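Local coordinates for Thg1-like uncharacterized protein (Bacillus thuringiensis, PDB 4KGM) that probably adds nucleotides in the 3'-to-5' direction to tRNA 5' ends, as a Thg1-like enzyme, binding ATP and magnesium through a polymerase palm-like catalytic domain, at residues I26-G31 with D129-V134; Q62-A67 with I77-T82; P193-R198 with V219-P224. All blocks are in the same frame, centred on the assembly; numbering follows the deposited sequence.

Contact 1: residues I26-G31 with D129-V134; sequences IVRIDG and DGRAQV. With MG (magnesium ion), chain G; MG (magnesium ion), chain H; ATP (adenosine-5'-triphosphate), chain E; PO4 (phosphate ion), chain F.
Asp-30 and Asp-129 pair at the metal-binding end of strands 26-31 and 129-134, antiparallel neighbours in the polymerase palm-like sheet. The carboxylate of Asp-30 bridges two magnesium ions: OD1 binds one at 2.1 Å and OD2 the other at 2.3 Å. Gly-31 O joins OD1 on the first ion, Asp-75 completes the protein ligands, and the ATP triphosphate supplies oxygens to both. Behind this first shell, Asp-129 N donates to Asp-30 O at 3.0 Å (169°). Asp-129 CG lies between its backbone N and carbonyl carbon (chi1 88°), which swings OD1 back towards Asp-30 N; that N makes weak bonds to OD1 and to Asp-129 O. Next, Arg-131 NH2 meets the syn side of Asp-129 OD2 in a 3.0 Å salt bridge, an oxygen also bridged by Lys-99 of the second subunit, and bonds a phosphate ion probably from the crystallisation liquor. Arg-28 runs alongside Arg-131, guanidinium planes 52° apart; Glu-12 of the second subunit bridges to both, probably offsetting their like charge. On the other face Val-27 CG2 rests on Ala-132 CB. Farther from the metals, one water accepts from Arg-28 NH1 and donates to Gln-133 OE1, each at 2.8 Å.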
loop_
_atom_site.group_PDB
_atom_site.type_symbol
_atom_site.label_atom_id
_atom_site.label_comp_id
_atom_site.label_asym_id
_atom_site.label_seq_id
_atom_site.Cartn_x
_atom_site.Cartn_y
_atom_site.Cartn_z
ATOM N N ILE A 26 13.451 -9.305 -2.495
ATOM C CA ILE A 26 14.139 -9.152 -3.768
ATOM C C ILE A 26 14.123 -7.695 -4.222
ATOM O O ILE A 26 13.068 -7.059 -4.256
ATOM C CB ILE A 26 13.498 -10.024 -4.864
ATOM C CG1 ILE A 26 13.680 -11.507 -4.542
ATOM C CG2 ILE A 26 14.102 -9.703 -6.223
ATOM C CD1 ILE A 26 15.117 -11.962 -4.585
ATOM N N VAL A 27 15.299 -7.174 -4.563
ATOM C CA VAL A 27 15.416 -5.830 -5.113
ATOM C C VAL A 27 15.974 -5.887 -6.531
ATOM O O VAL A 27 17.047 -6.447 -6.757
ATOM C CB VAL A 27 16.348 -4.952 -4.263
ATOM C CG1 VAL A 27 16.489 -3.570 -4.888
ATOM C CG2 VAL A 27 15.827 -4.848 -2.837
ATOM N N ARG A 28 15.247 -5.318 -7.487
ATOM C CA ARG A 28 15.750 -5.235 -8.854
ATOM C C ARG A 28 16.034 -3.795 -9.278
ATOM O O ARG A 28 15.215 -2.897 -9.080
ATOM C CB ARG A 28 14.813 -5.923 -9.859
ATOM C CG ARG A 28 15.423 -6.033 -11.261
ATOM C CD ARG A 28 14.685 -7.016 -12.166
ATOM N NE ARG A 28 13.367 -6.533 -12.570
ATOM C CZ ARG A 28 12.220 -7.077 -12.177
ATOM N NH1 ARG A 28 12.225 -8.133 -11.375
ATOM N NH2 ARG A 28 11.066 -6.571 -12.593
ATOM N N ILE A 29 17.211 -3.586 -9.845
ATOM C CA ILE A 29 17.618 -2.282 -10.336
ATOM C C ILE A 29 17.820 -2.375 -11.842
ATOM O O ILE A 29 18.531 -3.239 -12.314
ATOM C CB ILE A 29 18.915 -1.826 -9.640
ATOM C CG1 ILE A 29 18.642 -1.508 -8.180
ATOM C CG2 ILE A 29 19.509 -0.611 -10.317
ATOM C CD1 ILE A 29 19.820 -1.760 -7.278
ATOM N N ASP A 30 17.182 -1.490 -12.591
ATOM C CA ASP A 30 17.271 -1.521 -14.049
ATOM C C ASP A 30 17.664 -0.163 -14.626
ATOM O O ASP A 30 17.071 0.860 -14.288
ATOM C CB ASP A 30 15.944 -1.987 -14.656
ATOM C CG ASP A 30 16.055 -2.293 -16.140
ATOM O OD1 ASP A 30 15.939 -1.354 -16.956
ATOM O OD2 ASP A 30 16.254 -3.476 -16.492
ATOM N N GLY A 31 18.667 -0.165 -15.503
ATOM C CA GLY A 31 19.161 1.056 -16.113
ATOM C C GLY A 31 18.112 1.788 -16.929
ATOM O O GLY A 31 17.359 1.174 -17.683
ATOM N N ASP A 129 16.402 2.755 -12.026
ATOM C CA ASP A 129 15.207 2.709 -11.200
ATOM C C ASP A 129 15.374 1.575 -10.200
ATOM O O ASP A 129 16.275 0.748 -10.341
ATOM C CB ASP A 129 13.953 2.493 -12.048
ATOM C CG ASP A 129 13.651 1.027 -12.281
ATOM O OD1 ASP A 129 14.567 0.274 -12.675
ATOM O OD2 ASP A 129 12.491 0.625 -12.061
ATOM N N GLY A 130 14.508 1.536 -9.196
ATOM C CA GLY A 130 14.571 0.496 -8.187
ATOM C C GLY A 130 13.194 0.053 -7.738
ATOM O O GLY A 130 12.275 0.864 -7.627
ATOM N N ARG A 131 13.050 -1.243 -7.485
ATOM C CA ARG A 131 11.795 -1.788 -6.986
ATOM C C ARG A 131 12.064 -2.939 -6.027
ATOM O O ARG A 131 12.952 -3.760 -6.257
ATOM C CB ARG A 131 10.898 -2.240 -8.142
ATOM C CG ARG A 131 11.483 -3.352 -8.999
ATOM C CD ARG A 131 10.682 -3.546 -10.274
ATOM N NE ARG A 131 10.773 -2.382 -11.148
ATOM C CZ ARG A 131 10.164 -2.281 -12.325
ATOM N NH1 ARG A 131 9.411 -3.276 -12.771
ATOM N NH2 ARG A 131 10.305 -1.180 -13.054
ATOM N N ALA A 132 11.303 -2.989 -4.940
ATOM C CA ALA A 132 11.481 -4.039 -3.946
ATOM C C ALA A 132 10.206 -4.854 -3.783
ATOM O O ALA A 132 9.116 -4.393 -4.126
ATOM C CB ALA A 132 11.916 -3.446 -2.611
ATOM N N GLN A 133 10.353 -6.065 -3.255
ATOM C CA GLN A 133 9.223 -6.963 -3.059
ATOM C C GLN A 133 9.614 -8.093 -2.121
ATOM O O GLN A 133 10.780 -8.222 -1.745
ATOM C CB GLN A 133 8.783 -7.558 -4.396
ATOM C CG GLN A 133 9.712 -8.642 -4.914
ATOM C CD GLN A 133 9.362 -9.085 -6.321
ATOM O OE1 GLN A 133 9.387 -8.289 -7.259
ATOM N NE2 GLN A 133 9.034 -10.361 -6.475
ATOM N N VAL A 134 8.635 -8.912 -1.748
ATOM C CA VAL A 134 8.912 -10.120 -0.981
ATOM C C VAL A 134 8.571 -11.358 -1.802
ATOM O O VAL A 134 7.819 -11.289 -2.777
ATOM C CB VAL A 134 8.129 -10.160 0.351
ATOM C CG1 VAL A 134 8.560 -9.016 1.263
ATOM C CG2 VAL A 134 6.632 -10.115 0.089
HETATM MG MG MG G . 16.673 -0.544 -18.778
HETATM MG MG MG H . 16.412 -3.801 -18.797
HETATM P PG ATP E . 14.023 1.490 -20.018
HETATM O O1G ATP E . 12.866 0.621 -20.453
HETATM O O2G ATP E . 13.652 2.919 -19.698
HETATM O O3G ATP E . 14.913 0.843 -18.984
HETATM P PB ATP E . 16.026 0.507 -21.756
HETATM O O1B ATP E . 17.011 0.345 -20.622
HETATM O O2B ATP E . 16.544 0.861 -23.128
HETATM O O3B ATP E . 14.926 1.614 -21.351
HETATM P PA ATP E . 15.861 -2.269 -21.705
HETATM O O1A ATP E . 14.954 -3.345 -22.249
HETATM O O2A ATP E . 16.367 -2.341 -20.284
HETATM O O3A ATP E . 15.155 -0.838 -21.910
HETATM O "O5'" ATP E . 17.134 -2.108 -22.679
HETATM C "C5'" ATP E . 18.417 -2.602 -22.301
HETATM C "C4'" ATP E . 19.442 -2.166 -23.341
HETATM O "O4'" ATP E . 20.767 -2.216 -22.807
HETATM C "C3'" ATP E . 19.418 -3.064 -24.568
HETATM O "O3'" ATP E . 18.902 -2.341 -25.689
HETATM C "C2'" ATP E . 20.862 -3.454 -24.820
HETATM O "O2'" ATP E . 21.238 -3.121 -26.160
HETATM C "C1'" ATP E . 21.676 -2.647 -23.822
HETATM N N9 ATP E . 22.771 -3.466 -23.241
HETATM C C8 ATP E . 22.672 -4.284 -22.176
HETATM N N7 ATP E . 23.861 -4.883 -21.906
HETATM C C5 ATP E . 24.751 -4.443 -22.813
HETATM C C6 ATP E . 26.186 -4.673 -23.102
HETATM N N6 ATP E . 26.928 -5.517 -22.344
HETATM N N1 ATP E . 26.730 -4.011 -24.147
HETATM C C2 ATP E . 26.005 -3.170 -24.907
HETATM N N3 ATP E . 24.701 -2.914 -24.704
HETATM C C4 ATP E . 24.029 -3.509 -23.690
HETATM P P PO4 F . 7.962 -1.036 -15.868
HETATM O O1 PO4 F . 7.078 0.023 -15.252
HETATM O O2 PO4 F . 7.824 -0.992 -17.372
HETATM O O3 PO4 F . 9.401 -0.772 -15.492
HETATM O O4 PO4 F . 7.549 -2.400 -15.365
HETATM O O HOH W 1 10.039 -9.068 -9.879
HETATM O O HOH W 2 13.651 -2.162 -11.358
HETATM O O HOH W 3 14.697 -4.714 -18.487
#

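Contact 2: residues Q62-A67 with I77-T82; sequences QNIMGA and ISILIT
Ile-64 and Ile-81 cross at about a right angle where the chain leaves helix 47-63 and turns into strand 67-73, the antiparallel neighbour of strand 76-81 in the palm-like sheet. The CB of Ile-64 is directed at the strand and divides the work between two branches. CG2, anti to the backbone N, lies 3.7 Å from Ile-81 CD1 and also touches CG1 of the same residue. Along the other branch, CG1 stands beside the backbone N (chi1 -67°) and the extended chi2 carries CD1 onward until it meets Ile-79 CD1 tip to tip at 3.8 Å. One isoleucine therefore engages two strand residues that project from the same side of the sheet, with Leu-60 of helix 47-63 also packing on Ile-79.

Backbone contacts continue the junction. Ile-64 to Ala-67 form a type II beta turn, held by Ala-67 N bonding to Ile-64 O at 3.2 Å. Gly-66 takes the left-handed position in that turn, with phi 89°, the usual place for glycine. Its carbonyl accepts from Thr-82 N at 3.0 Å, a nearly straight bond of 166° at the hydrogen. Ala-67 then pairs with Ile-81 as a non-hydrogen-bonded antiparallel pair. Ile-81 CG2 lies 3.3 Å from Met-65 O, against the turn.

The polar contact is thus backbone to backbone and fixes the turn against the strand end, where pairing of strands 67-73 and 76-81 begins, while the buried isoleucine branches add nondirectional packing, consistent with a dry interface.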
loop_
_atom_site.group_PDB
_atom_site.type_symbol
_atom_site.label_atom_id
_atom_site.label_comp_id
_atom_site.label_asym_id
_atom_site.label_seq_id
_atom_site.Cartn_x
_atom_site.Cartn_y
_atom_site.Cartn_z
ATOM N N GLN A 62 27.963 -5.237 -0.578
ATOM C CA GLN A 62 28.788 -4.826 0.553
ATOM C C GLN A 62 28.060 -3.858 1.480
ATOM O O GLN A 62 28.389 -3.757 2.661
ATOM C CB GLN A 62 30.084 -4.175 0.058
ATOM C CG GLN A 62 31.071 -5.142 -0.573
ATOM C CD GLN A 62 32.135 -4.440 -1.399
ATOM O OE1 GLN A 62 31.905 -3.361 -1.949
ATOM N NE2 GLN A 62 33.311 -5.052 -1.488
ATOM N N ASN A 63 27.076 -3.143 0.944
ATOM C CA ASN A 63 26.423 -2.076 1.696
ATOM C C ASN A 63 24.958 -2.325 2.047
ATOM O O ASN A 63 24.312 -1.471 2.653
ATOM C CB ASN A 63 26.563 -0.740 0.960
ATOM C CG ASN A 63 27.962 -0.162 1.064
ATOM O OD1 ASN A 63 28.271 0.583 1.995
ATOM N ND2 ASN A 63 28.817 -0.503 0.104
ATOM N N ILE A 64 24.438 -3.487 1.669
ATOM C CA ILE A 64 23.041 -3.813 1.943
ATOM C C ILE A 64 22.910 -4.869 3.036
ATOM O O ILE A 64 23.399 -5.991 2.893
ATOM C CB ILE A 64 22.310 -4.284 0.670
ATOM C CG1 ILE A 64 22.182 -3.128 -0.323
ATOM C CG2 ILE A 64 20.937 -4.826 1.019
ATOM C CD1 ILE A 64 21.546 -3.518 -1.640
ATOM N N MET A 65 22.252 -4.498 4.131
ATOM C CA MET A 65 22.057 -5.400 5.262
ATOM C C MET A 65 21.230 -6.620 4.867
ATOM O O MET A 65 20.104 -6.487 4.386
ATOM C CB MET A 65 21.382 -4.663 6.423
ATOM C CG MET A 65 21.117 -5.535 7.643
ATOM S SD MET A 65 20.262 -4.655 8.975
ATOM C CE MET A 65 21.312 -3.215 9.159
ATOM N N GLY A 66 21.800 -7.804 5.063
ATOM C CA GLY A 66 21.111 -9.046 4.761
ATOM C C GLY A 66 21.294 -9.542 3.338
ATOM O O GLY A 66 20.682 -10.535 2.944
ATOM N N ALA A 67 22.133 -8.859 2.564
ATOM C CA ALA A 67 22.380 -9.247 1.175
ATOM C C ALA A 67 23.078 -10.603 1.088
ATOM O O ALA A 67 24.124 -10.817 1.699
ATOM C CB ALA A 67 23.192 -8.181 0.457
ATOM N N ILE A 77 19.903 -5.479 -12.293
ATOM C CA ILE A 77 20.576 -6.060 -11.139
ATOM C C ILE A 77 19.557 -6.517 -10.096
ATOM O O ILE A 77 18.850 -5.698 -9.510
ATOM C CB ILE A 77 21.538 -5.052 -10.479
ATOM C CG1 ILE A 77 22.668 -4.675 -11.439
ATOM C CG2 ILE A 77 22.111 -5.621 -9.195
ATOM C CD1 ILE A 77 23.677 -3.722 -10.840
ATOM N N SER A 78 19.481 -7.825 -9.875
ATOM C CA SER A 78 18.593 -8.379 -8.860
ATOM C C SER A 78 19.376 -8.732 -7.603
ATOM O O SER A 78 20.449 -9.328 -7.679
ATOM C CB SER A 78 17.859 -9.613 -9.385
ATOM O OG SER A 78 16.899 -9.262 -10.366
ATOM N N ILE A 79 18.833 -8.359 -6.448
ATOM C CA ILE A 79 19.496 -8.614 -5.175
ATOM C C ILE A 79 18.589 -9.385 -4.221
ATOM O O ILE A 79 17.457 -8.972 -3.958
ATOM C CB ILE A 79 19.927 -7.301 -4.501
ATOM C CG1 ILE A 79 20.734 -6.443 -5.479
ATOM C CG2 ILE A 79 20.719 -7.586 -3.231
ATOM C CD1 ILE A 79 20.930 -5.015 -5.026
ATOM N N LEU A 80 19.085 -10.510 -3.713
ATOM C CA LEU A 80 18.351 -11.297 -2.727
ATOM C C LEU A 80 18.729 -10.879 -1.314
ATOM O O LEU A 80 19.889 -10.991 -0.912
ATOM C CB LEU A 80 18.615 -12.793 -2.908
ATOM C CG LEU A 80 18.173 -13.683 -1.740
ATOM C CD1 LEU A 80 16.664 -13.630 -1.544
ATOM C CD2 LEU A 80 18.638 -15.115 -1.934
ATOM N N ILE A 81 17.742 -10.401 -0.563
ATOM C CA ILE A 81 17.961 -9.991 0.818
ATOM C C ILE A 81 17.156 -10.868 1.771
ATOM O O ILE A 81 15.958 -11.074 1.574
ATOM C CB ILE A 81 17.558 -8.522 1.041
ATOM C CG1 ILE A 81 18.137 -7.633 -0.062
ATOM C CG2 ILE A 81 18.015 -8.046 2.407
ATOM C CD1 ILE A 81 17.694 -6.191 0.030
ATOM N N THR A 82 17.820 -11.392 2.794
ATOM C CA THR A 82 17.140 -12.158 3.832
ATOM C C THR A 82 17.322 -11.469 5.177
ATOM O O THR A 82 18.377 -10.896 5.448
ATOM C CB THR A 82 17.665 -13.605 3.928
ATOM O OG1 THR A 82 19.036 -13.594 4.345
ATOM C CG2 THR A 82 17.543 -14.309 2.586
#

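Contact 3: residues P193-R198 with V219-P224; sequences PVWQKR and VDHETP
Val-194 and Arg-198, one turn apart on helix 194-198, close on the bend that follows strand 215-220. This is the compact half of the contact. The CG1 of Val-194 lies 3.6 Å from Thr-223 O, and its CG2 is 3.5 Å from His-221 O, so the valine is wedged against two carbonyls of the bend. CG1 also sits over one face of the Arg-198 guanidinium, offset toward the rim, and so covers that face. Arg-198 turns at its first torsion (chi1 59°) and then runs extended from CG to NE, a course that brings its edge to Thr-223 O. NE at 3.3 Å and NH2 at 3.1 Å grip this one oxygen side-on, in the guanidinium plane but from opposite faces of the carbonyl plane. Two bonds on a single acceptor fix the rotation of the guanidinium.

The other half is looser and more exposed. His-221 presents its ring edge to Trp-195, Trp-195 CD1 to His-221 ND1 being 4.3 Å, and a water fills the bridging role. It accepts from Trp-195 N at 3.0 Å and lies the same distance from His-221 ND1, in the plane of the imidazole. Val-219 CG1 packs on one face of the histidine, and Trp-54 of helix 47-63 meets both rings edge-to-face.

The short helix leading into strand 200-206 thus packs against a type I beta turn, Asp-220 to Thr-223. With Trp-195 about 5 Å from the bound ATP at nearest atoms, this junction borders the palm-like antiparallel sheet at strand 215-220, outermost within this chain.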
loop_
_atom_site.group_PDB
_atom_site.type_symbol
_atom_site.label_atom_id
_atom_site.label_comp_id
_atom_site.label_asym_id
_atom_site.label_seq_id
_atom_site.Cartn_x
_atom_site.Cartn_y
_atom_site.Cartn_z
ATOM N N PRO A 193 30.731 -17.312 -23.700
ATOM C CA PRO A 193 30.987 -17.381 -22.255
ATOM C C PRO A 193 29.703 -17.277 -21.434
ATOM O O PRO A 193 28.703 -16.748 -21.922
ATOM C CB PRO A 193 31.891 -16.169 -21.997
ATOM C CG PRO A 193 31.676 -15.264 -23.165
ATOM C CD PRO A 193 31.426 -16.173 -24.324
ATOM N N VAL A 194 29.745 -17.773 -20.201
ATOM C CA VAL A 194 28.555 -17.894 -19.358
ATOM C C VAL A 194 27.781 -16.588 -19.167
ATOM O O VAL A 194 26.562 -16.554 -19.343
ATOM C CB VAL A 194 28.904 -18.487 -17.974
ATOM C CG1 VAL A 194 27.681 -18.491 -17.067
ATOM C CG2 VAL A 194 29.463 -19.893 -18.125
ATOM N N TRP A 195 28.488 -15.516 -18.823
ATOM C CA TRP A 195 27.833 -14.250 -18.498
ATOM C C TRP A 195 27.100 -13.620 -19.679
ATOM O O TRP A 195 26.181 -12.824 -19.494
ATOM C CB TRP A 195 28.827 -13.252 -17.889
ATOM C CG TRP A 195 29.813 -12.666 -18.857
ATOM C CD1 TRP A 195 31.069 -13.124 -19.125
ATOM C CD2 TRP A 195 29.632 -11.496 -19.666
ATOM N NE1 TRP A 195 31.678 -12.319 -20.057
ATOM C CE2 TRP A 195 30.817 -11.313 -20.406
ATOM C CE3 TRP A 195 28.581 -10.591 -19.841
ATOM C CZ2 TRP A 195 30.981 -10.259 -21.304
ATOM C CZ3 TRP A 195 28.744 -9.547 -20.735
ATOM C CH2 TRP A 195 29.936 -9.390 -21.454
ATOM N N GLN A 196 27.506 -13.978 -20.893
ATOM C CA GLN A 196 26.838 -13.474 -22.086
ATOM C C GLN A 196 25.590 -14.286 -22.399
ATOM O O GLN A 196 24.616 -13.758 -22.928
ATOM C CB GLN A 196 27.787 -13.488 -23.286
ATOM C CG GLN A 196 28.937 -12.506 -23.177
ATOM C CD GLN A 196 29.849 -12.537 -24.386
ATOM O OE1 GLN A 196 29.697 -13.377 -25.275
ATOM N NE2 GLN A 196 30.807 -11.619 -24.427
ATOM N N LYS A 197 25.623 -15.569 -22.058
ATOM C CA LYS A 197 24.523 -16.474 -22.378
ATOM C C LYS A 197 23.386 -16.412 -21.360
ATOM O O LYS A 197 22.215 -16.370 -21.734
ATOM C CB LYS A 197 25.034 -17.912 -22.508
ATOM N N ARG A 198 23.732 -16.406 -20.076
ATOM C CA ARG A 198 22.723 -16.461 -19.022
ATOM C C ARG A 198 23.075 -15.603 -17.806
ATOM O O ARG A 198 22.563 -15.832 -16.709
ATOM C CB ARG A 198 22.503 -17.910 -18.583
ATOM C CG ARG A 198 23.758 -18.583 -18.050
ATOM C CD ARG A 198 23.446 -19.935 -17.434
ATOM N NE ARG A 198 24.633 -20.555 -16.853
ATOM C CZ ARG A 198 25.395 -21.444 -17.482
ATOM N NH1 ARG A 198 25.093 -21.824 -18.716
ATOM N NH2 ARG A 198 26.458 -21.954 -16.877
ATOM N N VAL A 219 32.870 -12.287 -8.481
ATOM C CA VAL A 219 32.108 -12.714 -9.644
ATOM C C VAL A 219 32.344 -14.197 -9.882
ATOM O O VAL A 219 33.486 -14.638 -10.017
ATOM C CB VAL A 219 32.520 -11.937 -10.907
ATOM C CG1 VAL A 219 31.689 -12.387 -12.099
ATOM C CG2 VAL A 219 32.379 -10.441 -10.684
ATOM N N ASP A 220 31.265 -14.970 -9.921
ATOM C CA ASP A 220 31.370 -16.394 -10.209
ATOM C C ASP A 220 31.033 -16.663 -11.669
ATOM O O ASP A 220 29.864 -16.674 -12.054
ATOM C CB ASP A 220 30.448 -17.207 -9.298
ATOM C CG ASP A 220 30.578 -18.702 -9.524
ATOM O OD1 ASP A 220 31.704 -19.166 -9.801
ATOM O OD2 ASP A 220 29.555 -19.413 -9.432
ATOM N N HIS A 221 32.065 -16.874 -12.481
ATOM C CA HIS A 221 31.872 -17.149 -13.900
ATOM C C HIS A 221 31.482 -18.607 -14.125
ATOM O O HIS A 221 31.155 -19.010 -15.241
ATOM C CB HIS A 221 33.128 -16.791 -14.695
ATOM C CG HIS A 221 33.465 -15.332 -14.659
ATOM N ND1 HIS A 221 32.837 -14.403 -15.460
ATOM C CD2 HIS A 221 34.361 -14.642 -13.914
ATOM C CE1 HIS A 221 33.331 -13.204 -15.212
ATOM N NE2 HIS A 221 34.257 -13.321 -14.277
ATOM N N GLU A 222 31.518 -19.389 -13.051
ATOM C CA GLU A 222 31.046 -20.765 -13.088
ATOM C C GLU A 222 29.626 -20.834 -12.532
ATOM O O GLU A 222 29.189 -21.879 -12.048
ATOM C CB GLU A 222 31.976 -21.677 -12.285
ATOM N N THR A 223 28.919 -19.709 -12.599
ATOM C CA THR A 223 27.531 -19.640 -12.156
ATOM C C THR A 223 26.676 -20.586 -12.986
ATOM O O THR A 223 26.569 -20.429 -14.203
ATOM C CB THR A 223 26.966 -18.213 -12.278
ATOM O OG1 THR A 223 27.747 -17.316 -11.480
ATOM C CG2 THR A 223 25.521 -18.171 -11.808
ATOM N N PRO A 224 26.062 -21.576 -12.326
ATOM C CA PRO A 224 25.310 -22.630 -13.011
ATOM C C PRO A 224 23.945 -22.166 -13.498
ATOM O O PRO A 224 23.509 -21.058 -13.185
ATOM C CB PRO A 224 25.131 -23.684 -11.919
ATOM C CG PRO A 224 25.091 -22.892 -10.658
ATOM C CD PRO A 224 26.057 -21.756 -10.862
HETATM O O HOH W 4 31.024 -15.934 -17.353
#

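From the N terminus, strand 25-31 comes first and pairs in contact 1 with strand 128-134, closing a loop of 97 intervening residues. Contact 2 is nested inside that loop, closing a much shorter one from the end of helix 47-63 through strand 67-73 to strand 76-81. The two contacts touch because strands 25-31 and 76-81 are sheet neighbours: Val-27 CG2 packs on Ile-81 CD1 at 3.7 Å. Contact 3 follows in series, with no crossing, and closes around strands 200-206 and 215-220. It lies about 21 Å from contact 1 between centres, yet the same six-stranded antiparallel sheet joins them, running from strand 128-134 to strand 215-220, the outermost strands within this chain.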